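Aminoglycoside N(6')acetyltransferase (Legionella pneumophila subsp. pneumophila, PDB 3F5B) probably transfers an acetyl group from acetyl-coenzyme A to the 6'-amino group of aminoglycosides. Local coordinates at residues W31-H36 with N48-L53; N72-A77 with L104-K109. All blocks are in the same frame, centred on the assembly; numbering follows the deposited sequence.

Contacts 1 and 2 illustrate how a GNAT domain attaches its helices and loops to a central sheet. In contact 1 the turn after helix 25-31 packs on helix 43-57; in contact 2 the start of strand 74-84 meets the loop leading into helix 109-123. Their centres lie about 17 Å apart, yet they touch through Trp31, whose indole lies against the strand: CZ3 is 3.4 Å from Ala77 O and CH2 is 3.5 Å from Phe76 N. The bound cyclohexane itself is about 9 Å from the side chain of Thr49 and about 13 Å from that of Phe76; its pocket includes Asp98, Phe100 and Tyr145.

Contact 1: W31-H36 with N48-L53; sequences WIHQPH and NTIKDL
Ile32 and His33, at the turn that follows helix 25-31, reach across to Thr49 and Ile50 on helix 43-57, a small worked case of a turn packed on a helix through side chains. The apolar part belongs to Ile32. With CG1 set between its backbone N and carbonyl carbon (chi1 65°) and the chain then running out fully extended, the terminal CD1 becomes the probe. Ile32 CD1 comes to 4.0 Å from Ile50 CG1 and 4.2 Å from Thr49 CG2, so that it rests between neighbouring residues of the helix. Leu53, one turn further along, faces the same way but stays more distant; it joins Ile32 and Thr49 in packing on Tyr78 of strand 74-84.

The second kind of contact sets methyl against ring edge. Ile50 CD1 approaches the His33 imidazole near the plane of the ring, 3.6 Å from CE1 and 3.8 Å from NE2. The two side chains meet at about a right angle. Next to CE1 in the ring, His33 ND1 is hydrogen-bonded to Leu29 O, which ties the imidazole back to the preceding helix, 25-31, and limits its rotation.

Polar groups work within each side, since no hydrogen bond spans the gap. A type I turn from Trp31 to Gln34 is closed by Gln34 N on Trp31 O at 3.2 Å. Gln34 NE2 adds a second bond to Trp31 O, 3.0 Å long and lying in both the carbonyl plane and its own amide plane, and also bonds Cys102 O. Thr49 OG1 is taken up by Gly45 O, leaving its methyl for Ile32. The arrangement belongs to the N-terminal helical region, between the first and second strands of the sheet, that is usual in the GNAT fold.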
ATOM      1  N   TRP A  31       1.108 -14.120   7.339  1.00 26.07           N
ATOM      2  CA  TRP A  31       1.974 -13.223   6.579  1.00 28.21           C
ATOM      3  C   TRP A  31       2.577 -12.120   7.451  1.00 27.94           C
ATOM      4  O   TRP A  31       3.767 -11.867   7.404  1.00 28.09           O
ATOM      5  CB  TRP A  31       1.191 -12.554   5.455  1.00 26.76           C
ATOM      6  CG  TRP A  31       1.087 -13.351   4.178  1.00 28.24           C
ATOM      7  CD1 TRP A  31       1.707 -14.547   3.879  1.00 28.42           C
ATOM      8  CD2 TRP A  31       0.350 -12.982   3.021  1.00 26.62           C
ATOM      9  NE1 TRP A  31       1.386 -14.933   2.606  1.00 28.00           N
ATOM     10  CE2 TRP A  31       0.572 -13.977   2.048  1.00 28.49           C
ATOM     11  CE3 TRP A  31      -0.450 -11.877   2.694  1.00 27.82           C
ATOM     12  CZ2 TRP A  31      -0.034 -13.934   0.773  1.00 27.05           C
ATOM     13  CZ3 TRP A  31      -1.038 -11.824   1.435  1.00 27.83           C
ATOM     14  CH2 TRP A  31      -0.827 -12.857   0.485  1.00 26.79           C
ATOM     15  N   ILE A  32       1.752 -11.488   8.270  1.00 26.23           N
ATOM     16  CA  ILE A  32       2.212 -10.304   8.981  1.00 27.41           C
ATOM     17  C   ILE A  32       2.853 -10.641  10.313  1.00 28.28           C
ATOM     18  O   ILE A  32       3.132  -9.740  11.122  1.00 30.28           O
ATOM     19  CB  ILE A  32       1.078  -9.274   9.158  1.00 26.03           C
ATOM     20  CG1 ILE A  32      -0.038  -9.836  10.077  1.00 26.45           C
ATOM     21  CG2 ILE A  32       0.537  -8.864   7.772  1.00 24.80           C
ATOM     22  CD1 ILE A  32      -1.211  -8.907  10.292  1.00 27.68           C
ATOM     23  N   HIS A  33       3.072 -11.932  10.541  1.00 27.61           N
ATOM     24  CA  HIS A  33       3.918 -12.395  11.633  1.00 27.36           C
ATOM     25  C   HIS A  33       5.257 -12.997  11.163  1.00 28.54           C
ATOM     26  O   HIS A  33       5.998 -13.607  11.953  1.00 28.96           O
ATOM     27  CB  HIS A  33       3.126 -13.350  12.539  1.00 28.39           C
ATOM     28  CG  HIS A  33       2.049 -12.660  13.322  1.00 29.62           C
ATOM     29  ND1 HIS A  33       0.770 -12.471  12.836  1.00 29.05           N
ATOM     30  CD2 HIS A  33       2.075 -12.080  14.549  1.00 29.47           C
ATOM     31  CE1 HIS A  33       0.056 -11.812  13.732  1.00 28.80           C
ATOM     32  NE2 HIS A  33       0.821 -11.568  14.782  1.00 29.58           N
ATOM     33  N   GLN A  34       5.588 -12.820   9.885  1.00 28.58           N
ATOM     34  CA  GLN A  34       6.889 -13.263   9.387  1.00 29.10           C
ATOM     35  C   GLN A  34       7.975 -12.254   9.794  1.00 28.73           C
ATOM     36  O   GLN A  34       7.732 -11.033   9.778  1.00 26.23           O
ATOM     37  CB  GLN A  34       6.881 -13.422   7.868  1.00 30.75           C
ATOM     38  CG  GLN A  34       5.782 -14.323   7.303  1.00 32.17           C
ATOM     39  CD  GLN A  34       5.794 -14.297   5.780  1.00 34.30           C
ATOM     40  OE1 GLN A  34       6.466 -15.103   5.167  1.00 35.41           O
ATOM     41  NE2 GLN A  34       5.083 -13.342   5.172  1.00 33.91           N
ATOM     42  N   PRO A  35       9.189 -12.754  10.140  1.00 28.34           N
ATOM     43  CA  PRO A  35      10.249 -11.835  10.563  1.00 27.89           C
ATOM     44  C   PRO A  35      10.504 -10.715   9.552  1.00 29.19           C
ATOM     45  O   PRO A  35      10.661  -9.556   9.962  1.00 28.29           O
ATOM     46  CB  PRO A  35      11.485 -12.743  10.765  1.00 28.19           C
ATOM     47  CG  PRO A  35      10.933 -14.117  11.013  1.00 29.17           C
ATOM     48  CD  PRO A  35       9.609 -14.173  10.204  1.00 28.88           C
ATOM     49  N   HIS A  36      10.485 -11.007   8.244  1.00 28.58           N
ATOM     50  CA  HIS A  36      10.801  -9.928   7.285  1.00 30.42           C
ATOM     51  C   HIS A  36       9.761  -8.808   7.293  1.00 29.86           C
ATOM     52  O   HIS A  36      10.066  -7.639   6.965  1.00 27.70           O
ATOM     53  CB  HIS A  36      11.091 -10.433   5.851  1.00 29.66           C
ATOM     54  CG  HIS A  36       9.872 -10.603   4.982  1.00 30.45           C
ATOM     55  ND1 HIS A  36       9.154 -11.784   4.921  1.00 30.03           N
ATOM     56  CD2 HIS A  36       9.290  -9.767   4.090  1.00 29.88           C
ATOM     57  CE1 HIS A  36       8.168 -11.655   4.056  1.00 29.00           C
ATOM     58  NE2 HIS A  36       8.238 -10.447   3.528  1.00 30.41           N
ATOM     59  N   ASN A  48      -2.731  -2.483  15.713  1.00 29.45           N
ATOM     60  CA  ASN A  48      -3.735  -1.725  14.956  1.00 30.35           C
ATOM     61  C   ASN A  48      -4.174  -2.428  13.666  1.00 29.73           C
ATOM     62  O   ASN A  48      -5.365  -2.437  13.339  1.00 28.23           O
ATOM     63  CB  ASN A  48      -3.238  -0.330  14.594  1.00 31.45           C
ATOM     64  CG  ASN A  48      -3.007   0.559  15.798  1.00 33.45           C
ATOM     65  OD1 ASN A  48      -3.618   0.395  16.867  1.00 33.71           O
ATOM     66  ND2 ASN A  48      -2.135   1.547  15.616  1.00 34.00           N
ATOM     67  N   THR A  49      -3.194  -2.993  12.937  1.00 28.61           N
ATOM     68  CA  THR A  49      -3.437  -3.759  11.727  1.00 27.72           C
ATOM     69  C   THR A  49      -4.341  -4.961  11.936  1.00 27.87           C
ATOM     70  O   THR A  49      -5.351  -5.121  11.232  1.00 26.66           O
ATOM     71  CB  THR A  49      -2.113  -4.126  11.056  1.00 28.68           C
ATOM     72  OG1 THR A  49      -1.487  -2.904  10.675  1.00 29.17           O
ATOM     73  CG2 THR A  49      -2.334  -4.936   9.776  1.00 28.09           C
ATOM     74  N   ILE A  50      -4.021  -5.757  12.953  1.00 27.95           N
ATOM     75  CA  ILE A  50      -4.800  -6.934  13.274  1.00 27.88           C
ATOM     76  C   ILE A  50      -6.237  -6.553  13.633  1.00 27.35           C
ATOM     77  O   ILE A  50      -7.160  -7.156  13.120  1.00 25.97           O
ATOM     78  CB  ILE A  50      -4.122  -7.749  14.417  1.00 27.71           C
ATOM     79  CG1 ILE A  50      -2.825  -8.402  13.914  1.00 27.68           C
ATOM     80  CG2 ILE A  50      -5.080  -8.771  15.047  1.00 27.61           C
ATOM     81  CD1 ILE A  50      -2.049  -9.157  15.007  1.00 29.19           C
ATOM     82  N   LYS A  51      -6.402  -5.547  14.504  1.00 27.49           N
ATOM     83  CA  LYS A  51      -7.715  -5.028  14.876  1.00 28.70           C
ATOM     84  C   LYS A  51      -8.513  -4.585  13.658  1.00 28.07           C
ATOM     85  O   LYS A  51      -9.671  -4.975  13.507  1.00 27.47           O
ATOM     86  CB  LYS A  51      -7.573  -3.855  15.859  1.00 29.93           C
ATOM     87  CG  LYS A  51      -8.896  -3.146  16.264  1.00 31.79           C
ATOM     88  CD  LYS A  51      -8.783  -2.402  17.619  1.00 33.85           C
ATOM     89  CE  LYS A  51     -10.138  -1.781  18.027  1.00 34.98           C
ATOM     90  NZ  LYS A  51     -10.246  -1.522  19.501  1.00 37.49           N
ATOM     91  N   ASP A  52      -7.903  -3.785  12.783  1.00 27.94           N
ATOM     92  CA  ASP A  52      -8.678  -3.200  11.696  1.00 27.37           C
ATOM     93  C   ASP A  52      -9.072  -4.265  10.690  1.00 28.28           C
ATOM     94  O   ASP A  52     -10.149  -4.196  10.112  1.00 28.08           O
ATOM     95  CB  ASP A  52      -7.952  -2.058  10.969  1.00 27.03           C
ATOM     96  CG  ASP A  52      -8.931  -1.081  10.307  1.00 26.81           C
ATOM     97  OD1 ASP A  52      -9.672  -0.412  11.059  1.00 24.41           O
ATOM     98  OD2 ASP A  52      -8.969  -0.979   9.053  1.00 24.67           O
ATOM     99  N   LEU A  53      -8.196  -5.249  10.485  1.00 27.59           N
ATOM    100  CA  LEU A  53      -8.476  -6.310   9.530  1.00 28.47           C
ATOM    101  C   LEU A  53      -9.686  -7.089  10.008  1.00 29.15           C
ATOM    102  O   LEU A  53     -10.567  -7.451   9.214  1.00 30.17           O
ATOM    103  CB  LEU A  53      -7.253  -7.223   9.328  1.00 27.56           C
ATOM    104  CG  LEU A  53      -7.391  -8.381   8.346  1.00 30.16           C
ATOM    105  CD1 LEU A  53      -7.615  -7.886   6.917  1.00 29.11           C
ATOM    106  CD2 LEU A  53      -6.152  -9.268   8.394  1.00 29.89           C
TER

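Contact 2: N72-A77 with L104-K109; sequences NEIPFA and LDYIGK
In the GNAT fold the loop between the fourth strand and the following helix carries the G-x-G signature that binds the pyrophosphate of acetyl-CoA, and Tyr106 of that loop stacks on Phe76 of the neighbouring part of the sheet. Here the loop joins strand 94-101 to helix 109-123, with Gly108 at the N-cap position of the helix; a cofactor role is consistent with the family, although the molecule near Tyr106 is an acetate ion. Phe76 lies near the start of strand 74-84, just after the hairpin turn from strand 65-71.

An offset stack carries the contact. The ring centroids are 4.4 Å apart and the planes are tilted by only 19°, so that the rings overlap in part, displaced toward their rims. Phe76 CD1 and Tyr106 CD2 approach to 3.5 Å. The displacement brings the Phe76 CB over the Tyr106 ring as well, as a CH-pi contact 3.8 Å from the centroid and 16° off the normal. The strand backbone directs CB toward the tyrosine, and the torsion, with CG between backbone N and carbonyl carbon (chi1 74°), lays the phenyl ring against Tyr106.

Leu111 of helix 109-123 touches both aromatic residues, and Phe76 also packs on Met115 and on the ring of Phe15. The contact thus lies buried between the sheet and the helix that the loop introduces.

At its hydroxyl end Tyr106 meets Ile74, the two side chains crossing at about a right angle. The phenol oxygen is hydrogen-bonded to Asp71 OD2, at the end of strand 65-71, which fixes the outer end of the ring. Beside that bond, Ile74 CG2 sits 3.7 Å from Tyr106 OH and 4.1 Å from Tyr106 CE1.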
ATOM      1  N   ASN A  72      -1.954 -14.612 -10.900  1.00 28.61           N
ATOM      2  CA  ASN A  72      -2.850 -15.720 -11.266  1.00 31.13           C
ATOM      3  C   ASN A  72      -3.511 -16.292 -10.013  1.00 31.71           C
ATOM      4  O   ASN A  72      -4.154 -15.550  -9.251  1.00 32.85           O
ATOM      5  CB  ASN A  72      -2.088 -16.790 -12.056  1.00 33.81           C
ATOM      6  CG  ASN A  72      -1.662 -16.299 -13.418  1.00 37.18           C
ATOM      7  OD1 ASN A  72      -2.316 -15.416 -14.006  1.00 38.75           O
ATOM      8  ND2 ASN A  72      -0.561 -16.864 -13.946  1.00 37.61           N
ATOM      9  N   GLU A  73      -3.293 -17.576  -9.745  1.00 31.50           N
ATOM     10  CA  GLU A  73      -3.833 -18.202  -8.543  1.00 32.45           C
ATOM     11  C   GLU A  73      -3.041 -17.926  -7.254  1.00 30.61           C
ATOM     12  O   GLU A  73      -3.465 -18.334  -6.201  1.00 29.10           O
ATOM     13  CB  GLU A  73      -4.022 -19.729  -8.732  1.00 33.98           C
ATOM     14  CG  GLU A  73      -3.392 -20.346 -10.016  1.00 37.84           C
ATOM     15  CD  GLU A  73      -1.850 -20.407 -10.021  1.00 39.69           C
ATOM     16  OE1 GLU A  73      -1.239 -19.493 -10.620  1.00 39.52           O
ATOM     17  OE2 GLU A  73      -1.252 -21.378  -9.459  1.00 40.30           O
ATOM     18  N   ILE A  74      -1.913 -17.232  -7.343  1.00 28.93           N
ATOM     19  CA  ILE A  74      -1.016 -17.104  -6.206  1.00 27.81           C
ATOM     20  C   ILE A  74      -1.173 -15.754  -5.460  1.00 27.02           C
ATOM     21  O   ILE A  74      -0.774 -14.725  -5.975  1.00 27.44           O
ATOM     22  CB  ILE A  74       0.467 -17.328  -6.679  1.00 28.16           C
ATOM     23  CG1 ILE A  74       0.648 -18.738  -7.295  1.00 29.48           C
ATOM     24  CG2 ILE A  74       1.499 -17.023  -5.594  1.00 26.28           C
ATOM     25  CD1 ILE A  74       0.343 -19.899  -6.356  1.00 31.33           C
ATOM     26  N   PRO A  75      -1.735 -15.770  -4.233  1.00 26.73           N
ATOM     27  CA  PRO A  75      -1.741 -14.536  -3.428  1.00 27.08           C
ATOM     28  C   PRO A  75      -0.338 -14.241  -2.886  1.00 26.47           C
ATOM     29  O   PRO A  75       0.383 -15.166  -2.519  1.00 28.76           O
ATOM     30  CB  PRO A  75      -2.734 -14.865  -2.299  1.00 26.99           C
ATOM     31  CG  PRO A  75      -2.528 -16.420  -2.083  1.00 26.68           C
ATOM     32  CD  PRO A  75      -2.243 -16.950  -3.494  1.00 26.96           C
ATOM     33  N   PHE A  76       0.075 -12.980  -2.860  1.00 26.69           N
ATOM     34  CA  PHE A  76       1.471 -12.683  -2.529  1.00 25.21           C
ATOM     35  C   PHE A  76       1.678 -11.366  -1.783  1.00 26.09           C
ATOM     36  O   PHE A  76       2.776 -11.134  -1.273  1.00 25.34           O
ATOM     37  CB  PHE A  76       2.374 -12.738  -3.788  1.00 25.51           C
ATOM     38  CG  PHE A  76       2.197 -11.552  -4.725  1.00 25.90           C
ATOM     39  CD1 PHE A  76       2.966 -10.415  -4.576  1.00 26.18           C
ATOM     40  CD2 PHE A  76       1.248 -11.583  -5.743  1.00 26.21           C
ATOM     41  CE1 PHE A  76       2.807  -9.287  -5.425  1.00 26.85           C
ATOM     42  CE2 PHE A  76       1.069 -10.479  -6.607  1.00 25.56           C
ATOM     43  CZ  PHE A  76       1.834  -9.324  -6.436  1.00 26.71           C
ATOM     44  N   ALA A  77       0.661 -10.487  -1.744  1.00 24.91           N
ATOM     45  CA  ALA A  77       0.814  -9.211  -1.044  1.00 24.01           C
ATOM     46  C   ALA A  77      -0.463  -8.795  -0.352  1.00 24.78           C
ATOM     47  O   ALA A  77      -1.562  -9.228  -0.726  1.00 23.63           O
ATOM     48  CB  ALA A  77       1.262  -8.080  -2.038  1.00 22.83           C
ATOM     49  N   LEU A 104       8.445 -14.116  -0.098  1.00 30.18           N
ATOM     50  CA  LEU A 104       9.827 -13.721  -0.396  1.00 31.72           C
ATOM     51  C   LEU A 104      10.178 -13.777  -1.882  1.00 30.70           C
ATOM     52  O   LEU A 104      11.013 -13.011  -2.346  1.00 31.52           O
ATOM     53  CB  LEU A 104      10.860 -14.540   0.409  1.00 33.39           C
ATOM     54  CG  LEU A 104      10.945 -14.220   1.906  1.00 34.71           C
ATOM     55  CD1 LEU A 104      11.874 -15.215   2.596  1.00 35.91           C
ATOM     56  CD2 LEU A 104      11.416 -12.799   2.139  1.00 35.62           C
ATOM     57  N   ASP A 105       9.521 -14.660  -2.631  1.00 29.41           N
ATOM     58  CA  ASP A 105       9.809 -14.796  -4.057  1.00 29.14           C
ATOM     59  C   ASP A 105       9.153 -13.677  -4.853  1.00 29.32           C
ATOM     60  O   ASP A 105       9.296 -13.603  -6.080  1.00 29.18           O
ATOM     61  CB  ASP A 105       9.449 -16.215  -4.578  1.00 30.29           C
ATOM     62  CG  ASP A 105       8.051 -16.704  -4.127  1.00 30.64           C
ATOM     63  OD1 ASP A 105       7.449 -16.149  -3.193  1.00 29.68           O
ATOM     64  OD2 ASP A 105       7.564 -17.702  -4.708  1.00 30.99           O
ATOM     65  N   TYR A 106       8.490 -12.751  -4.158  1.00 27.79           N
ATOM     66  CA  TYR A 106       7.841 -11.638  -4.860  1.00 28.54           C
ATOM     67  C   TYR A 106       8.414 -10.267  -4.561  1.00 28.81           C
ATOM     68  O   TYR A 106       7.833  -9.260  -4.945  1.00 29.34           O
ATOM     69  CB  TYR A 106       6.315 -11.660  -4.621  1.00 27.22           C
ATOM     70  CG  TYR A 106       5.625 -12.687  -5.500  1.00 27.22           C
ATOM     71  CD1 TYR A 106       5.614 -14.035  -5.156  1.00 25.84           C
ATOM     72  CD2 TYR A 106       5.020 -12.300  -6.705  1.00 26.70           C
ATOM     73  CE1 TYR A 106       4.991 -14.991  -5.986  1.00 26.82           C
ATOM     74  CE2 TYR A 106       4.419 -13.237  -7.550  1.00 26.84           C
ATOM     75  CZ  TYR A 106       4.397 -14.569  -7.179  1.00 26.44           C
ATOM     76  OH  TYR A 106       3.773 -15.456  -8.003  1.00 24.75           O
ATOM     77  N   ILE A 107       9.568 -10.227  -3.899  1.00 29.31           N
ATOM     78  CA  ILE A 107      10.096  -8.992  -3.299  1.00 31.29           C
ATOM     79  C   ILE A 107      10.934  -8.089  -4.238  1.00 31.15           C
ATOM     80  O   ILE A 107      11.377  -6.985  -3.846  1.00 31.52           O
ATOM     81  CB  ILE A 107      10.905  -9.381  -2.035  1.00 34.16           C
ATOM     82  CG1 ILE A 107      10.349  -8.686  -0.810  1.00 35.56           C
ATOM     83  CG2 ILE A 107      12.435  -9.355  -2.245  1.00 32.46           C
ATOM     84  CD1 ILE A 107       9.438  -9.581  -0.070  1.00 36.67           C
ATOM     85  N   GLY A 108      11.100  -8.543  -5.477  1.00 28.96           N
ATOM     86  CA  GLY A 108      11.912  -7.843  -6.465  1.00 29.11           C
ATOM     87  C   GLY A 108      11.489  -6.392  -6.554  1.00 29.35           C
ATOM     88  O   GLY A 108      10.309  -6.092  -6.510  1.00 26.95           O
ATOM     89  N   LYS A 109      12.455  -5.491  -6.701  1.00 28.05           N
ATOM     90  CA  LYS A 109      12.130  -4.071  -6.746  1.00 28.82           C
ATOM     91  C   LYS A 109      11.289  -3.766  -7.982  1.00 28.89           C
ATOM     92  O   LYS A 109      10.284  -3.067  -7.890  1.00 28.90           O
ATOM     93  CB  LYS A 109      13.406  -3.225  -6.726  1.00 29.36           C
ATOM     94  CG  LYS A 109      14.188  -3.337  -5.419  1.00 31.10           C
ATOM     95  CD  LYS A 109      15.421  -2.436  -5.467  1.00 33.22           C
ATOM     96  CE  LYS A 109      16.716  -3.187  -5.574  1.00 33.62           C
ATOM     97  NZ  LYS A 109      16.696  -4.225  -6.632  1.00 36.64           N
TER